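Local coordinates for N-acetylmuramoyl-L-alanine amidase domain-containing protein SAOUHSC_02979 (Staphylococcus aureus, PDB 5T1Q) that probably acts as a secreted peptidoglycan hydrolase with amidase activity, this part of it holding a glucosaminidase-family domain and a CHAP domain, at residues 31-36 with 92-97; 85-90 with 197-202; 105-110 with 140-145; 54-59 with 203-208; 110-115 with 133-138. All coordinates share one frame; numbering follows the deposited sequence.

In the fold
The five contacts illustrate how one compact domain is closed from several sides: all lie in or against the glucosaminidase-family part of the chain. Helix 82-93 is the hub. Contact 2 crosses its middle with helix 195-205, and contact 1, centred about 12 Å away, secures its C-terminal end. Contact 4 uses the far end of helix 195-205, about 9 Å from contact 2 between centres. Contacts 3 and 5, centres about 12 Å apart, share Gly110. Along the chain, contact 4 encloses contact 2, which encloses contact 3, which encloses contact 5. Contact 1 starts earliest, alternates with contacts 2 and 4 and precedes 3 and 5, tying the N-terminal extension to the helical domain.

Contact 1: residues 31-36 with 92-97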
# COMPACT_ATOMS: atom_id res chain seq x y z
N THR A 31 -11.96 -4.03 -4.99
CA THR A 31 -11.11 -3.39 -4.01
C THR A 31 -9.67 -3.58 -4.44
O THR A 31 -9.23 -4.69 -4.73
CB THR A 31 -11.35 -3.91 -2.58
OG1 THR A 31 -11.12 -5.33 -2.52
CG2 THR A 31 -12.78 -3.59 -2.14
N ARG A 32 -8.95 -2.46 -4.51
CA ARG A 32 -7.56 -2.47 -4.91
C ARG A 32 -6.62 -2.91 -3.80
O ARG A 32 -6.99 -2.99 -2.63
CB ARG A 32 -7.11 -1.07 -5.35
CG ARG A 32 -7.80 -0.50 -6.58
CD ARG A 32 -7.18 0.83 -6.99
NE ARG A 32 -5.77 0.71 -7.39
CZ ARG A 32 -4.95 1.73 -7.69
NH1 ARG A 32 -3.70 1.48 -8.04
NH2 ARG A 32 -5.38 2.99 -7.65
N ALA A 33 -5.40 -3.20 -4.21
CA ALA A 33 -4.32 -3.49 -3.32
C ALA A 33 -3.15 -2.66 -3.85
O ALA A 33 -2.93 -2.61 -5.07
CB ALA A 33 -3.98 -4.97 -3.32
N THR A 34 -2.49 -1.94 -2.96
CA THR A 34 -1.31 -1.13 -3.30
C THR A 34 -0.25 -1.42 -2.26
O THR A 34 -0.55 -1.94 -1.20
CB THR A 34 -1.62 0.37 -3.37
OG1 THR A 34 -2.36 0.76 -2.21
CG2 THR A 34 -2.47 0.71 -4.60
N SER A 35 1.00 -1.08 -2.55
CA SER A 35 2.10 -1.39 -1.63
C SER A 35 1.98 -0.71 -0.28
O SER A 35 1.51 0.41 -0.20
CB SER A 35 3.44 -0.99 -2.24
OG SER A 35 3.62 -1.61 -3.50
N LEU A 36 2.41 -1.41 0.75
CA LEU A 36 2.44 -0.90 2.10
C LEU A 36 3.88 -0.55 2.45
O LEU A 36 4.82 -1.13 1.91
CB LEU A 36 1.88 -1.93 3.07
CG LEU A 36 0.41 -2.26 2.79
CD1 LEU A 36 0.03 -3.50 3.55
CD2 LEU A 36 -0.50 -1.09 3.13
N GLU A 92 1.41 0.74 -7.48
CA GLU A 92 0.01 0.76 -7.90
C GLU A 92 -0.66 -0.61 -7.99
O GLU A 92 -1.87 -0.69 -7.84
CB GLU A 92 -0.12 1.47 -9.27
CG GLU A 92 0.35 2.93 -9.27
CD GLU A 92 -0.57 3.88 -8.52
OE1 GLU A 92 -1.77 3.57 -8.32
OE2 GLU A 92 -0.09 4.98 -8.15
N SER A 93 0.10 -1.67 -8.26
CA SER A 93 -0.46 -3.03 -8.37
C SER A 93 -0.15 -3.93 -7.17
O SER A 93 -0.56 -5.10 -7.15
CB SER A 93 0.11 -3.73 -9.59
OG SER A 93 1.47 -4.05 -9.39
N ASP A 94 0.59 -3.40 -6.20
CA ASP A 94 1.07 -4.17 -5.02
C ASP A 94 1.85 -5.39 -5.50
O ASP A 94 1.54 -6.52 -5.14
CB ASP A 94 -0.06 -4.59 -4.07
CG ASP A 94 0.47 -5.31 -2.81
OD1 ASP A 94 1.64 -5.06 -2.42
OD2 ASP A 94 -0.26 -6.15 -2.24
N SER A 95 2.85 -5.13 -6.32
CA SER A 95 3.71 -6.17 -6.89
C SER A 95 2.92 -7.25 -7.63
O SER A 95 3.22 -8.43 -7.51
CB SER A 95 4.57 -6.78 -5.79
OG SER A 95 5.27 -5.74 -5.10
N GLY A 96 1.91 -6.81 -8.37
CA GLY A 96 1.09 -7.70 -9.20
C GLY A 96 -0.07 -8.40 -8.52
O GLY A 96 -0.84 -9.08 -9.19
N ARG A 97 -0.23 -8.20 -7.21
CA ARG A 97 -1.27 -8.90 -6.44
C ARG A 97 -2.67 -8.30 -6.48
O ARG A 97 -3.64 -8.99 -6.22
CB ARG A 97 -0.80 -9.07 -4.98
CG ARG A 97 0.43 -9.97 -4.91
CD ARG A 97 1.06 -10.10 -3.53
NE ARG A 97 1.58 -8.83 -3.03
CZ ARG A 97 2.40 -8.70 -1.99
NH1 ARG A 97 2.88 -9.76 -1.34
NH2 ARG A 97 2.80 -7.48 -1.61
O HOH W 1 -4.25 -1.81 -7.50
O HOH W 2 -3.32 4.69 -6.40
O HOH W 3 -4.08 4.92 -9.40
O HOH W 4 4.19 -4.18 -3.23
O HOH W 5 2.25 -4.53 0.33
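Arg32 grips Glu92 twice through a single nitrogen: NH1 donates to the backbone O of Glu92 at 2.8 Å and to its OE1 at 2.9 Å, the latter a salt bridge that is nearly straight (167°). The setting is the C-terminal end of helix 82-93 in the glucosaminidase-family domain, where Asp94 takes a positive phi and opens a type I' turn to Arg97. Both acceptors lie near the guanidinium plane. The carbonyl is met on a lone pair and OE1 on its anti lone pair, while OE2 turns to the hydroxyl of Tyr195. A bend at chi3 (64°) brings the arginine's end to the helix, and two waters, one of them weakly bound to NH2, link NH2 to OE1 of Glu92. Further along, Arg97 holds Asp94 side-on, NE to the backbone O and NH2 to OD1 at 2.8 Å, the latter from above the carboxylate plane. A water joins this OD1 to the hydroxyls of Ser35 and Ser95 across the contact. Packing is light: CB of Ala33 rests 4.0 Å from CB of Asp94, and CG2 of Thr34 lies 3.6 Å from Glu92 O, the same oxygen that Arg32 NH1 uses.

Contact 2: residues 85-90 with 197-202; sequences MIAQAI and KKLNSI
Ala87 sits between Leu199 and Ile202, its CB 4.0 Å from CD2 of Leu199 and 3.9 Å from CG2 of Ile202. This is a steep helix-helix crossing in the helical core of the glucosaminidase-family domain: the two short axes pass 9.1 Å apart at 109°, and the small alanine at the crossing lets the larger side chains reach the opposite backbone. CD2 of Leu199 accordingly lies 3.8 Å from the N of Gln88, and CD1 of Ile202 comes 3.7 Å from the O of Ala87. This hydrophobic side is the tight part, and every touching residue is buried. Toward the margin, Gln88 lends CG of its side chain to Leu199, while its amide turns to other partners, OE1 to the hydroxyl of Tyr152 and NE2 to that of Tyr195. On the far flank of helix 195-205, the partly exposed Asn200 turns its side chain from the interface and bonds Thr182. Ile90 and Ile202 close the packed end by sliding past each other in opposite directions. With CG1 of Ile90 anti to its carbonyl carbon (chi1 -72°) and the chain extended beyond, CD1 of Ile90 reaches CG2 of Ile202 at 3.6 Å.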
# COMPACT_ATOMS: atom_id res chain seq x y z
N MSE A 85 9.07 3.70 -13.89
CA MSE A 85 7.98 2.89 -14.43
C MSE A 85 7.78 1.60 -13.65
O MSE A 85 6.64 1.22 -13.35
CB MSE A 85 8.29 2.61 -15.90
CG MSE A 85 7.26 1.74 -16.60
SE MSE A 85 7.70 1.67 -18.53
CE MSE A 85 6.17 0.61 -19.15
N ILE A 86 8.87 0.91 -13.31
CA ILE A 86 8.78 -0.34 -12.58
C ILE A 86 8.29 -0.08 -11.14
O ILE A 86 7.51 -0.86 -10.60
CB ILE A 86 10.13 -1.10 -12.56
CG1 ILE A 86 10.50 -1.53 -13.98
CG2 ILE A 86 10.03 -2.33 -11.67
CD1 ILE A 86 11.90 -2.07 -14.12
N ALA A 87 8.77 1.01 -10.54
CA ALA A 87 8.39 1.37 -9.20
C ALA A 87 6.91 1.70 -9.14
O ALA A 87 6.23 1.30 -8.19
CB ALA A 87 9.22 2.55 -8.72
N GLN A 88 6.41 2.45 -10.13
CA GLN A 88 4.99 2.78 -10.19
C GLN A 88 4.16 1.51 -10.37
O GLN A 88 3.10 1.38 -9.74
CB GLN A 88 4.67 3.81 -11.28
CG GLN A 88 5.03 5.23 -10.89
CD GLN A 88 4.42 6.28 -11.82
OE1 GLN A 88 5.01 6.65 -12.83
NE2 GLN A 88 3.29 6.83 -11.42
N ALA A 89 4.64 0.58 -11.19
CA ALA A 89 3.95 -0.70 -11.37
C ALA A 89 3.87 -1.43 -10.04
O ALA A 89 2.80 -1.90 -9.64
CB ALA A 89 4.64 -1.57 -12.42
N ILE A 90 5.01 -1.52 -9.34
CA ILE A 90 5.06 -2.17 -8.02
C ILE A 90 4.09 -1.52 -7.02
O ILE A 90 3.33 -2.22 -6.35
CB ILE A 90 6.50 -2.12 -7.43
CG1 ILE A 90 7.42 -3.07 -8.19
CG2 ILE A 90 6.50 -2.49 -5.94
CD1 ILE A 90 8.90 -2.86 -7.89
N LYS A 197 8.30 9.86 -1.99
CA LYS A 197 9.14 9.12 -1.05
C LYS A 197 8.91 7.61 -1.13
O LYS A 197 9.84 6.83 -0.93
CB LYS A 197 8.99 9.64 0.39
CG LYS A 197 9.57 11.05 0.57
CD LYS A 197 10.05 11.32 1.99
CE LYS A 197 8.96 11.15 3.05
NZ LYS A 197 7.89 12.19 2.97
N LYS A 198 7.68 7.20 -1.45
CA LYS A 198 7.38 5.79 -1.64
C LYS A 198 8.08 5.24 -2.88
O LYS A 198 8.70 4.18 -2.82
CB LYS A 198 5.87 5.56 -1.72
CG LYS A 198 5.16 5.69 -0.37
CD LYS A 198 3.66 5.51 -0.54
CE LYS A 198 2.95 5.51 0.80
NZ LYS A 198 1.51 5.19 0.61
N LEU A 199 7.98 5.96 -4.01
CA LEU A 199 8.65 5.51 -5.23
C LEU A 199 10.16 5.43 -5.03
O LEU A 199 10.78 4.44 -5.43
CB LEU A 199 8.32 6.42 -6.42
CG LEU A 199 6.88 6.42 -6.95
CD1 LEU A 199 6.78 7.36 -8.14
CD2 LEU A 199 6.42 5.03 -7.34
N ASN A 200 10.74 6.44 -4.40
CA ASN A 200 12.17 6.48 -4.13
C ASN A 200 12.58 5.26 -3.31
O ASN A 200 13.58 4.62 -3.61
CB ASN A 200 12.57 7.80 -3.44
CG ASN A 200 12.35 9.01 -4.34
OD1 ASN A 200 12.24 8.89 -5.56
ND2 ASN A 200 12.27 10.19 -3.73
N SER A 201 11.78 4.93 -2.30
CA SER A 201 12.05 3.76 -1.46
C SER A 201 12.07 2.47 -2.28
O SER A 201 12.93 1.61 -2.06
CB SER A 201 11.00 3.64 -0.36
OG SER A 201 11.25 2.50 0.44
N ILE A 202 11.12 2.32 -3.19
CA ILE A 202 11.05 1.14 -4.03
C ILE A 202 12.26 1.07 -4.98
O ILE A 202 12.90 0.03 -5.12
CB ILE A 202 9.74 1.12 -4.86
CG1 ILE A 202 8.52 1.02 -3.93
CG2 ILE A 202 9.74 -0.05 -5.84
CD1 ILE A 202 7.18 1.27 -4.59

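Contact 3: residues 105-110 with 140-145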
# COMPACT_ATOMS: atom_id res chain seq x y z
N ASN A 105 -8.27 -7.82 -15.79
CA ASN A 105 -8.11 -6.36 -15.89
C ASN A 105 -6.72 -5.92 -16.37
O ASN A 105 -6.62 -4.99 -17.17
CB ASN A 105 -8.48 -5.74 -14.55
CG ASN A 105 -9.92 -6.05 -14.16
OD1 ASN A 105 -10.83 -5.99 -15.00
ND2 ASN A 105 -10.13 -6.38 -12.91
N HIS A 106 -5.68 -6.58 -15.88
CA HIS A 106 -4.29 -6.35 -16.32
C HIS A 106 -3.75 -4.90 -16.24
O HIS A 106 -2.77 -4.56 -16.91
CB HIS A 106 -4.13 -6.86 -17.77
CG HIS A 106 -4.54 -8.29 -17.97
ND1 HIS A 106 -5.72 -8.65 -18.59
CD2 HIS A 106 -3.91 -9.45 -17.67
CE1 HIS A 106 -5.80 -9.97 -18.65
NE2 HIS A 106 -4.71 -10.48 -18.10
N ASN A 107 -4.37 -4.06 -15.41
CA ASN A 107 -3.97 -2.65 -15.26
C ASN A 107 -2.92 -2.57 -14.13
O ASN A 107 -3.25 -2.62 -12.95
CB ASN A 107 -5.22 -1.82 -14.95
CG ASN A 107 -4.97 -0.32 -14.93
OD1 ASN A 107 -3.84 0.15 -14.84
ND2 ASN A 107 -6.06 0.44 -15.01
N LEU A 108 -1.66 -2.46 -14.53
CA LEU A 108 -0.54 -2.44 -13.60
C LEU A 108 -0.19 -1.10 -12.99
O LEU A 108 0.51 -1.05 -11.97
CB LEU A 108 0.71 -2.95 -14.30
CG LEU A 108 0.65 -4.33 -14.94
CD1 LEU A 108 2.02 -4.64 -15.51
CD2 LEU A 108 0.23 -5.38 -13.92
N PHE A 109 -0.67 -0.01 -13.60
CA PHE A 109 -0.31 1.33 -13.15
C PHE A 109 -1.44 2.14 -12.52
O PHE A 109 -1.26 3.33 -12.24
CB PHE A 109 0.28 2.09 -14.34
CG PHE A 109 1.50 1.44 -14.89
CD1 PHE A 109 1.39 0.43 -15.82
CD2 PHE A 109 2.75 1.81 -14.45
CE1 PHE A 109 2.51 -0.21 -16.31
CE2 PHE A 109 3.87 1.18 -14.94
CZ PHE A 109 3.76 0.17 -15.86
N GLY A 110 -2.58 1.51 -12.30
CA GLY A 110 -3.72 2.21 -11.72
C GLY A 110 -4.18 3.40 -12.54
O GLY A 110 -4.53 4.45 -12.00
N ARG A 140 -8.96 1.54 -16.51
CA ARG A 140 -8.75 0.95 -17.82
C ARG A 140 -8.56 -0.55 -17.70
O ARG A 140 -7.82 -1.03 -16.84
CB ARG A 140 -7.54 1.61 -18.50
CG ARG A 140 -7.70 3.11 -18.66
CD ARG A 140 -6.58 3.75 -19.48
NE ARG A 140 -6.75 5.21 -19.53
CZ ARG A 140 -5.93 6.06 -20.16
NH1 ARG A 140 -4.87 5.61 -20.83
NH2 ARG A 140 -6.17 7.37 -20.12
N LYS A 141 -9.29 -1.28 -18.54
CA LYS A 141 -9.26 -2.74 -18.59
C LYS A 141 -8.56 -3.11 -19.89
O LYS A 141 -9.01 -2.74 -20.98
CB LYS A 141 -10.70 -3.26 -18.58
CG LYS A 141 -10.89 -4.76 -18.63
CD LYS A 141 -12.38 -5.08 -18.67
CE LYS A 141 -12.66 -6.56 -18.81
NZ LYS A 141 -12.25 -7.31 -17.60
N TYR A 142 -7.43 -3.81 -19.78
CA TYR A 142 -6.63 -4.18 -20.94
C TYR A 142 -6.75 -5.67 -21.25
O TYR A 142 -7.07 -6.45 -20.37
CB TYR A 142 -5.17 -3.88 -20.67
CG TYR A 142 -4.88 -2.45 -20.26
CD1 TYR A 142 -4.86 -2.09 -18.92
CD2 TYR A 142 -4.59 -1.48 -21.21
CE1 TYR A 142 -4.58 -0.79 -18.53
CE2 TYR A 142 -4.30 -0.18 -20.83
CZ TYR A 142 -4.30 0.16 -19.49
OH TYR A 142 -4.01 1.45 -19.11
N PRO A 143 -6.50 -6.06 -22.52
CA PRO A 143 -6.53 -7.50 -22.86
C PRO A 143 -5.41 -8.29 -22.18
O PRO A 143 -5.56 -9.48 -21.92
CB PRO A 143 -6.33 -7.51 -24.39
CG PRO A 143 -6.59 -6.12 -24.86
CD PRO A 143 -6.28 -5.21 -23.71
N SER A 144 -4.29 -7.61 -21.92
CA SER A 144 -3.14 -8.22 -21.25
C SER A 144 -2.22 -7.12 -20.69
O SER A 144 -2.46 -5.93 -20.91
CB SER A 144 -2.36 -9.10 -22.23
OG SER A 144 -1.76 -8.32 -23.25
N THR A 145 -1.18 -7.53 -19.98
CA THR A 145 -0.23 -6.56 -19.42
C THR A 145 0.63 -5.90 -20.50
O THR A 145 1.29 -4.91 -20.23
CB THR A 145 0.66 -7.20 -18.34
OG1 THR A 145 1.40 -8.28 -18.90
CG2 THR A 145 -0.18 -7.71 -17.18
O HOH W 6 -13.57 -6.59 -15.33
O HOH W 7 -1.86 0.68 -17.20
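Asn105 and His106 meet the backbone of Tyr142 from two directions. N of Tyr142 donates to the O of Asn105 at 3.0 Å and almost in line (169°), whereas O of Tyr142 receives ND1 of His106 at 3.1 Å, the donor standing above the carbonyl plane. With CG anti to the carbonyl carbon (chi1 -55°), the imidazole lies against the 142-145 backbone, and CA of Ser144 makes a CH-pi contact over its face, 3.7 Å from the ring centroid. Farther out, OD1 of Asn105 accepts from NZ of Lys141 at 3.2 Å, and one water bridges the same two atoms. Asn107 presents its side chain to the edge of the Tyr142 ring, CG 3.7 Å from CE1, with amide and ring planes practically perpendicular. Its ND2 also gives a weak bond to the O of Arg140, but has a further partner in the O of Ile111. CD2 of Leu108 touches CG2 of Thr145 at 4.0 Å.

The second shell comes largely from helix 145-158. Asp151 takes both the hydroxyl of Tyr142 and NH1 of Arg140, Ser148 accepts from the backbone N of Leu108, and Ser144 N-caps the helix, its OG also bonding Glu147. One backbone bond thus joins the segments, and side chains of Asn105, His106, Asn107 and Lys141 make the rest. Because ND1 of His106 acts as a donor, the proton on that nitrogen is part of what fixes the ring.

Contact 4: residues 54-59 with 203-208; sequences VVDSKD and IKHYQL
Val54 rests one methyl against two aromatic side chains where they meet at the end of helix 195-205: CG2 lies 3.4 Å from ND1 of His205 and 3.8 Å from CE2 of Tyr206. The staggered position of that branch, between its own backbone N and carbonyl carbon (chi1 -51°), turns it to the rings. In His205, CG is anti to the backbone N (chi1 -174°), which brings its ring edge to Asp56. There OD1 of Asp56 lies 3.3 Å from CE1 of His205, near the imidazole plane, with carboxylate and ring about at right angles. The approach is consistent with a weak electrostatic attraction to a polarised C-H, while the salt bridge of OD1 is made with Arg61.

The imidazole stands edge-on over the Tyr206 ring, an edge-to-face meeting in which ND1 of His205 sits over the centre of one face, 3.7 Å above the plane. ND1 is buried here without a hydrogen-bonding partner. Tyr229 stacks on the same imidazole. The phenol continues toward the 54-59 backbone, where a water joins OH of Tyr206, at 2.7 Å, to the O of Val55, at 2.8 Å. Behind these rings, Gln207 takes a positive phi, and the backbone bonds Leu208 N to Ile203 O and Gln207 N to Lys204 O complete a Schellman motif. A helix C-terminus closed in this way thus packs against the segment that leads, through N-cap Ser57, into helix 58-78.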
# COMPACT_ATOMS: atom_id res chain seq x y z
N VAL A 54 10.13 -0.26 2.26
CA VAL A 54 9.18 -1.14 1.60
C VAL A 54 9.06 -2.40 2.45
O VAL A 54 9.96 -2.72 3.26
CB VAL A 54 9.66 -1.56 0.18
CG1 VAL A 54 10.06 -0.34 -0.64
CG2 VAL A 54 10.83 -2.54 0.25
N VAL A 55 7.95 -3.11 2.29
CA VAL A 55 7.78 -4.40 2.93
C VAL A 55 8.42 -5.37 1.93
O VAL A 55 7.87 -5.60 0.86
CB VAL A 55 6.30 -4.75 3.16
CG1 VAL A 55 6.17 -6.17 3.69
CG2 VAL A 55 5.67 -3.75 4.13
N ASP A 56 9.60 -5.89 2.27
CA ASP A 56 10.36 -6.81 1.42
C ASP A 56 9.51 -8.04 1.09
O ASP A 56 8.73 -8.50 1.92
CB ASP A 56 11.66 -7.21 2.15
CG ASP A 56 12.66 -7.91 1.25
OD1 ASP A 56 12.68 -7.65 0.03
OD2 ASP A 56 13.46 -8.71 1.79
N SER A 57 9.66 -8.59 -0.12
CA SER A 57 8.81 -9.69 -0.57
C SER A 57 9.36 -10.45 -1.78
O SER A 57 9.99 -9.85 -2.66
CB SER A 57 7.43 -9.11 -0.93
OG SER A 57 6.56 -10.07 -1.49
N LYS A 58 9.14 -11.76 -1.82
CA LYS A 58 9.59 -12.55 -2.98
C LYS A 58 8.63 -12.31 -4.17
O LYS A 58 9.04 -12.43 -5.32
CB LYS A 58 9.73 -14.05 -2.67
CG LYS A 58 10.53 -14.78 -3.76
CD LYS A 58 10.79 -16.26 -3.49
CE LYS A 58 9.54 -17.12 -3.69
NZ LYS A 58 9.85 -18.57 -3.52
N ASP A 59 7.37 -11.99 -3.89
CA ASP A 59 6.41 -11.67 -4.96
C ASP A 59 6.90 -10.45 -5.75
O ASP A 59 6.83 -10.44 -6.97
CB ASP A 59 5.01 -11.40 -4.41
CG ASP A 59 4.29 -12.68 -3.96
OD1 ASP A 59 4.60 -13.77 -4.49
OD2 ASP A 59 3.39 -12.57 -3.10
N ILE A 203 12.57 2.19 -5.61
CA ILE A 203 13.68 2.26 -6.56
C ILE A 203 15.00 1.89 -5.91
O ILE A 203 15.78 1.10 -6.47
CB ILE A 203 13.77 3.66 -7.20
CG1 ILE A 203 12.53 3.91 -8.07
CG2 ILE A 203 15.04 3.78 -8.04
CD1 ILE A 203 12.38 5.33 -8.54
N LYS A 204 15.25 2.46 -4.74
CA LYS A 204 16.47 2.23 -4.01
C LYS A 204 16.63 0.77 -3.58
O LYS A 204 17.61 0.12 -3.93
CB LYS A 204 16.51 3.13 -2.77
CG LYS A 204 17.75 2.96 -1.91
CD LYS A 204 17.72 3.94 -0.75
CE LYS A 204 18.90 3.72 0.19
NZ LYS A 204 18.80 4.59 1.40
N HIS A 205 15.65 0.25 -2.85
CA HIS A 205 15.73 -1.09 -2.31
C HIS A 205 15.76 -2.19 -3.38
O HIS A 205 16.53 -3.14 -3.26
CB HIS A 205 14.57 -1.32 -1.32
CG HIS A 205 14.65 -2.63 -0.61
ND1 HIS A 205 13.83 -3.69 -0.92
CD2 HIS A 205 15.49 -3.06 0.35
CE1 HIS A 205 14.15 -4.72 -0.16
NE2 HIS A 205 15.15 -4.37 0.63
N TYR A 206 14.94 -2.06 -4.42
CA TYR A 206 14.93 -3.08 -5.47
C TYR A 206 15.96 -2.84 -6.59
O TYR A 206 15.98 -3.57 -7.57
CB TYR A 206 13.51 -3.31 -5.99
CG TYR A 206 12.64 -3.97 -4.95
CD1 TYR A 206 12.79 -5.32 -4.64
CD2 TYR A 206 11.66 -3.25 -4.24
CE1 TYR A 206 12.01 -5.94 -3.68
CE2 TYR A 206 10.87 -3.87 -3.28
CZ TYR A 206 11.05 -5.21 -3.00
OH TYR A 206 10.29 -5.86 -2.05
N GLN A 207 16.83 -1.83 -6.40
CA GLN A 207 17.92 -1.51 -7.32
C GLN A 207 17.43 -1.39 -8.76
O GLN A 207 18.01 -1.95 -9.70
CB GLN A 207 19.02 -2.57 -7.22
CG GLN A 207 19.64 -2.74 -5.84
CD GLN A 207 20.53 -1.57 -5.41
OE1 GLN A 207 21.13 -0.88 -6.22
NE2 GLN A 207 20.65 -1.40 -4.10
N LEU A 208 16.36 -0.62 -8.93
CA LEU A 208 15.73 -0.48 -10.23
C LEU A 208 16.49 0.39 -11.25
O LEU A 208 16.15 0.37 -12.44
CB LEU A 208 14.29 0.00 -10.06
CG LEU A 208 13.40 -0.84 -9.14
CD1 LEU A 208 11.99 -0.24 -9.07
CD2 LEU A 208 13.34 -2.29 -9.59
O HOH W 8 7.73 -4.89 -1.85

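Contact 5: residues 110-115 with 133-138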
# COMPACT_ATOMS: atom_id res chain seq x y z
N GLY A 110 -2.58 1.51 -12.30
CA GLY A 110 -3.72 2.21 -11.72
C GLY A 110 -4.18 3.40 -12.54
O GLY A 110 -4.53 4.45 -12.00
N ILE A 111 -4.19 3.24 -13.86
CA ILE A 111 -4.61 4.31 -14.76
C ILE A 111 -6.12 4.28 -14.88
O ILE A 111 -6.70 3.25 -15.24
CB ILE A 111 -3.96 4.17 -16.15
CG1 ILE A 111 -2.44 4.07 -16.02
CG2 ILE A 111 -4.33 5.37 -17.04
CD1 ILE A 111 -1.72 3.88 -17.34
N LYS A 112 -6.75 5.42 -14.58
CA LYS A 112 -8.21 5.57 -14.65
C LYS A 112 -8.71 5.78 -16.09
O LYS A 112 -7.93 6.12 -16.97
CB LYS A 112 -8.67 6.73 -13.77
CG LYS A 112 -8.53 6.47 -12.27
CD LYS A 112 -8.73 7.72 -11.42
CE LYS A 112 -10.12 8.32 -11.57
NZ LYS A 112 -10.32 9.52 -10.70
N GLY A 113 -10.00 5.55 -16.30
CA GLY A 113 -10.65 5.72 -17.60
C GLY A 113 -11.01 4.39 -18.26
O GLY A 113 -11.41 3.44 -17.58
N ALA A 114 -10.89 4.34 -19.58
CA ALA A 114 -11.17 3.15 -20.37
C ALA A 114 -10.12 2.99 -21.46
O ALA A 114 -9.49 3.96 -21.87
CB ALA A 114 -12.55 3.24 -20.98
N PHE A 115 -9.89 1.74 -21.88
CA PHE A 115 -8.92 1.43 -22.92
C PHE A 115 -9.63 0.67 -24.03
O PHE A 115 -10.14 -0.43 -23.81
CB PHE A 115 -7.79 0.58 -22.35
CG PHE A 115 -6.79 0.13 -23.38
CD1 PHE A 115 -5.74 0.96 -23.76
CD2 PHE A 115 -6.88 -1.14 -23.95
CE1 PHE A 115 -4.81 0.54 -24.70
CE2 PHE A 115 -5.96 -1.56 -24.89
CZ PHE A 115 -4.92 -0.72 -25.27
N TYR A 133 -9.83 8.75 2.40
CA TYR A 133 -11.16 8.51 1.87
C TYR A 133 -11.06 7.57 0.68
O TYR A 133 -9.97 7.20 0.27
CB TYR A 133 -11.87 9.81 1.51
CG TYR A 133 -11.22 10.63 0.42
CD1 TYR A 133 -10.16 11.47 0.71
CD2 TYR A 133 -11.70 10.59 -0.89
CE1 TYR A 133 -9.57 12.25 -0.27
CE2 TYR A 133 -11.12 11.37 -1.89
CZ TYR A 133 -10.05 12.21 -1.57
OH TYR A 133 -9.45 12.98 -2.54
N SER A 134 -12.22 7.19 0.17
CA SER A 134 -12.31 6.27 -0.93
C SER A 134 -13.26 6.82 -1.96
O SER A 134 -14.19 7.54 -1.62
CB SER A 134 -12.86 4.93 -0.40
OG SER A 134 -12.91 3.95 -1.42
N ILE A 135 -13.00 6.52 -3.22
CA ILE A 135 -13.89 6.87 -4.32
C ILE A 135 -14.02 5.66 -5.22
O ILE A 135 -13.10 4.84 -5.31
CB ILE A 135 -13.42 8.08 -5.16
CG1 ILE A 135 -12.07 7.82 -5.83
CG2 ILE A 135 -13.37 9.34 -4.30
CD1 ILE A 135 -11.67 8.88 -6.84
N ASN A 136 -15.17 5.54 -5.87
CA ASN A 136 -15.44 4.48 -6.80
C ASN A 136 -15.23 5.07 -8.20
O ASN A 136 -15.94 6.00 -8.59
CB ASN A 136 -16.88 3.99 -6.62
CG ASN A 136 -17.19 2.77 -7.45
OD1 ASN A 136 -18.07 2.80 -8.29
ND2 ASN A 136 -16.46 1.69 -7.22
N ALA A 137 -14.26 4.54 -8.95
CA ALA A 137 -13.96 5.06 -10.28
C ALA A 137 -13.66 3.97 -11.31
O ALA A 137 -13.29 2.85 -10.95
CB ALA A 137 -12.80 6.03 -10.21
N GLY A 138 -13.82 4.33 -12.58
CA GLY A 138 -13.57 3.42 -13.69
C GLY A 138 -12.09 3.38 -14.02
O GLY A 138 -11.45 4.41 -14.16
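Gly113 and Gly138 join the two segments by one backbone bond, N of Gly113 to O of Gly138, short (2.8 Å) and nearly straight at the hydrogen (170°), though the donor stands well above the carbonyl plane. Gly113 has a positive phi and a psi of -144°, angles that only a residue without a side chain adopts comfortably.

Lys112 provides the side-chain part. Its CB lies 3.6 Å from the O of Gly138, and from there the chain runs along strand 131-140. A bend at chi3 (62°) places CE of Lys112 against the small Ala137, 3.8 Å from its CB, and NZ of Lys112 then lies 4.1 Å from CD1 of Ile135. The lysine and isoleucine side chains cross at about a right angle. The aliphatic part thus meets hydrophobic neighbours, while the ammonium is held by others: it forms a salt bridge with Glu11 and a bond to the backbone O of Leu6, so that the N-terminal part of the chain covers the lysine. The main chain on either side of its CA is fixed as well, N to Gln5 and O to NE of Arg140.

Ile135 and Ala137 make their backbone bonds with Thr124 and Phe122 of strand 119-128, whereas Gly138 O points to the loop. The arrangement is that of a two-stranded antiparallel beta hairpin, the end of whose second strand is bonded by the preceding loop through Gly113 to Gly138 and through the backbone pair of Ile111 and Arg140.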